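Long-range contact in genome polyprotein (Rhinovirus C, PDB 6KU8), which is a 3C cysteine protease that probably cleaves the viral polyprotein: residues N36-P41 against L78-N83. Residues are numbered along the deposited sequence; the frame is centred on the assembly and turned at random.
Sequences NCAVVP and LWLDQN
A38 and L78 form a hydrogen-bonded antiparallel pair, A38 N-H donating to L78 O and L78 N-H to A38 O, both at 2.8 Å from N to O. Two residues along, past the C37-W79 pair, L80 N donates to N36 O over 2.9 Å. The amide of N36 adds a side-chain rung: with CG set between the backbone N and the carbonyl carbon (chi1 60°), ND2 reaches L80 O at 2.9 Å; that oxygen lies in the plane of the N36 side-chain amide, whereas ND2 is tilted 32° from the L80 carbonyl plane. In the non-hydrogen-bonded pair C37-W79, each CA makes a CA-H...O contact, W79 CA with N36 O and C37 CA with L78 O. Strands 37-41 and 75-80 are neighbours in the six-stranded antiparallel barrel, one of the two beta-barrels of the chymotrypsin-like fold of 3C proteases; strands 26-34 and 55-66 continue the sheet. On one sheet face C37 lies over the six-membered ring of W79, its CB 3.8 Å from the centroid in a CH-pi contact. SG, anti to the backbone N (chi1 178°), adds a sulfur-aromatic contact 4.0 Å from the same centroid. N36 OD1 meets the ring at its edge, 3.5 Å from W79 CE3. The other face is aliphatic: V40 crosses L78 at about a right angle, CG1 lying 3.8 Å from L78 CD1, while A38 CB approaches L80 CD1 more loosely and both residues touch M30.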
ATOM      1  N   ASN A  36       0.773  11.839 -10.911  1.00 20.28           N
ATOM      2  CA  ASN A  36       1.010  10.547 -11.541  1.00 23.07           C
ATOM      3  C   ASN A  36       1.799   9.610 -10.636  1.00 19.45           C
ATOM      4  O   ASN A  36       2.461   8.696 -11.129  1.00 23.62           O
ATOM      5  CB  ASN A  36       1.738  10.747 -12.872  1.00 22.01           C
ATOM      6  CG  ASN A  36       3.083  11.431 -12.696  1.00 26.06           C
ATOM      7  OD1 ASN A  36       3.260  12.264 -11.807  1.00 27.70           O
ATOM      8  ND2 ASN A  36       4.054  11.058 -13.528  1.00 23.66           N
ATOM      9  N   CYS A  37       1.757   9.830  -9.320  1.00 22.17           N
ATOM     10  CA  CYS A  37       2.577   9.082  -8.372  1.00 22.01           C
ATOM     11  C   CYS A  37       1.714   8.082  -7.609  1.00 21.38           C
ATOM     12  O   CYS A  37       0.745   8.474  -6.949  1.00 21.01           O
ATOM     13  CB  CYS A  37       3.276  10.023  -7.392  1.00 26.20           C
ATOM     14  SG  CYS A  37       4.274   9.152  -6.155  1.00 26.77           S
ATOM     15  N   ALA A  38       2.083   6.804  -7.684  1.00 18.21           N
ATOM     16  CA  ALA A  38       1.387   5.727  -6.992  1.00 20.25           C
ATOM     17  C   ALA A  38       2.348   4.982  -6.078  1.00 21.90           C
ATOM     18  O   ALA A  38       3.571   5.098  -6.174  1.00 23.05           O
ATOM     19  CB  ALA A  38       0.740   4.729  -7.965  1.00 18.18           C
ATOM     20  N   VAL A  39       1.769   4.186  -5.195  1.00 18.13           N
ATOM     21  CA  VAL A  39       2.518   3.360  -4.267  1.00 16.08           C
ATOM     22  C   VAL A  39       2.208   1.896  -4.565  1.00 23.51           C
ATOM     23  O   VAL A  39       1.072   1.541  -4.900  1.00 21.06           O
ATOM     24  CB  VAL A  39       2.165   3.776  -2.825  1.00 23.57           C
ATOM     25  CG1 VAL A  39       1.532   2.669  -2.025  1.00 28.64           C
ATOM     26  CG2 VAL A  39       3.352   4.411  -2.149  1.00 27.55           C
ATOM     27  N   VAL A  40       3.249   1.068  -4.535  1.00 19.41           N
ATOM     28  CA  VAL A  40       3.120  -0.383  -4.658  1.00 17.81           C
ATOM     29  C   VAL A  40       4.077  -1.040  -3.689  1.00 21.85           C
ATOM     30  O   VAL A  40       5.102  -0.456  -3.299  1.00 23.39           O
ATOM     31  CB  VAL A  40       3.436  -0.866  -6.084  1.00 19.82           C
ATOM     32  CG1 VAL A  40       2.448  -0.292  -7.090  1.00 31.69           C
ATOM     33  CG2 VAL A  40       4.864  -0.456  -6.472  1.00 20.58           C
ATOM     34  N   PRO A  41       3.800  -2.272  -3.299  1.00 21.97           N
ATOM     35  CA  PRO A  41       4.755  -2.972  -2.440  1.00 22.35           C
ATOM     36  C   PRO A  41       6.060  -3.224  -3.191  1.00 24.12           C
ATOM     37  O   PRO A  41       6.061  -3.585  -4.371  1.00 23.34           O
ATOM     38  CB  PRO A  41       4.023  -4.271  -2.077  1.00 24.38           C
ATOM     39  CG  PRO A  41       2.525  -3.927  -2.311  1.00 19.77           C
ATOM     40  CD  PRO A  41       2.579  -3.072  -3.531  1.00 19.44           C
ATOM     41  N   LEU A  78       5.892   4.750  -7.691  1.00 21.69           N
ATOM     42  CA  LEU A  78       5.965   4.741  -9.148  1.00 21.91           C
ATOM     43  C   LEU A  78       5.470   6.079  -9.667  1.00 23.15           C
ATOM     44  O   LEU A  78       4.392   6.540  -9.276  1.00 23.16           O
ATOM     45  CB  LEU A  78       5.132   3.619  -9.763  1.00 18.82           C
ATOM     46  CG  LEU A  78       5.341   2.194  -9.261  1.00 24.33           C
ATOM     47  CD1 LEU A  78       4.350   1.278  -9.966  1.00 26.40           C
ATOM     48  CD2 LEU A  78       6.786   1.760  -9.478  1.00 26.13           C
ATOM     49  N   TRP A  79       6.258   6.710 -10.528  1.00 22.62           N
ATOM     50  CA  TRP A  79       5.805   7.883 -11.268  1.00 22.46           C
ATOM     51  C   TRP A  79       5.490   7.393 -12.675  1.00 22.72           C
ATOM     52  O   TRP A  79       6.384   6.942 -13.400  1.00 24.26           O
ATOM     53  CB  TRP A  79       6.851   8.997 -11.272  1.00 24.60           C
ATOM     54  CG  TRP A  79       7.249   9.480  -9.898  1.00 24.96           C
ATOM     55  CD1 TRP A  79       8.163   8.906  -9.061  1.00 24.68           C
ATOM     56  CD2 TRP A  79       6.772  10.655  -9.224  1.00 25.62           C
ATOM     57  NE1 TRP A  79       8.271   9.636  -7.903  1.00 25.15           N
ATOM     58  CE2 TRP A  79       7.429  10.717  -7.980  1.00 24.06           C
ATOM     59  CE3 TRP A  79       5.854  11.654  -9.553  1.00 25.12           C
ATOM     60  CZ2 TRP A  79       7.203  11.746  -7.065  1.00 27.06           C
ATOM     61  CZ3 TRP A  79       5.620  12.675  -8.639  1.00 29.71           C
ATOM     62  CH2 TRP A  79       6.295  12.713  -7.409  1.00 29.67           C
ATOM     63  N   LEU A  80       4.218   7.463 -13.043  1.00 18.50           N
ATOM     64  CA  LEU A  80       3.673   6.780 -14.207  1.00 23.20           C
ATOM     65  C   LEU A  80       3.499   7.723 -15.387  1.00 22.96           C
ATOM     66  O   LEU A  80       3.171   8.899 -15.226  1.00 26.38           O
ATOM     67  CB  LEU A  80       2.324   6.153 -13.855  1.00 20.98           C
ATOM     68  CG  LEU A  80       2.410   5.202 -12.663  1.00 19.61           C
ATOM     69  CD1 LEU A  80       1.012   4.822 -12.169  1.00 22.36           C
ATOM     70  CD2 LEU A  80       3.169   3.966 -13.080  1.00 22.31           C
ATOM     71  N   ASP A  81       3.700   7.180 -16.587  1.00 26.26           N
ATOM     72  CA  ASP A  81       3.552   7.954 -17.821  1.00 25.48           C
ATOM     73  C   ASP A  81       2.097   7.882 -18.275  1.00 23.91           C
ATOM     74  O   ASP A  81       1.721   7.116 -19.161  1.00 28.71           O
ATOM     75  CB  ASP A  81       4.508   7.442 -18.890  1.00 25.72           C
ATOM     76  CG  ASP A  81       4.562   8.358 -20.104  1.00 30.97           C
ATOM     77  OD1 ASP A  81       4.170   9.540 -19.983  1.00 26.80           O
ATOM     78  OD2 ASP A  81       4.994   7.897 -21.172  1.00 30.24           O
ATOM     79  N   GLN A  82       1.266   8.706 -17.641  1.00 23.76           N
ATOM     80  CA  GLN A  82      -0.172   8.728 -17.875  1.00 28.60           C
ATOM     81  C   GLN A  82      -0.641  10.173 -17.839  1.00 27.38           C
ATOM     82  O   GLN A  82       0.004  11.036 -17.233  1.00 24.59           O
ATOM     83  CB  GLN A  82      -0.945   7.915 -16.813  1.00 29.00           C
ATOM     84  CG  GLN A  82      -1.002   8.631 -15.458  1.00 28.59           C
ATOM     85  CD  GLN A  82      -1.531   7.781 -14.307  1.00 30.95           C
ATOM     86  OE1 GLN A  82      -1.558   6.549 -14.378  1.00 27.97           O
ATOM     87  NE2 GLN A  82      -1.937   8.450 -13.221  1.00 30.73           N
ATOM     88  N   ASN A  83      -1.778  10.428 -18.498  1.00 25.85           N
ATOM     89  CA  ASN A  83      -2.415  11.740 -18.456  1.00 25.88           C
ATOM     90  C   ASN A  83      -3.237  11.928 -17.193  1.00 28.89           C
ATOM     91  O   ASN A  83      -3.340  13.045 -16.685  1.00 26.66           O
ATOM     92  CB  ASN A  83      -3.320  11.935 -19.681  1.00 24.40           C
ATOM     93  CG  ASN A  83      -3.937  13.324 -19.740  1.00 29.71           C
ATOM     94  OD1 ASN A  83      -3.232  14.327 -19.727  1.00 29.29           O
ATOM     95  ND2 ASN A  83      -5.256  13.385 -19.826  1.00 30.59           N
TER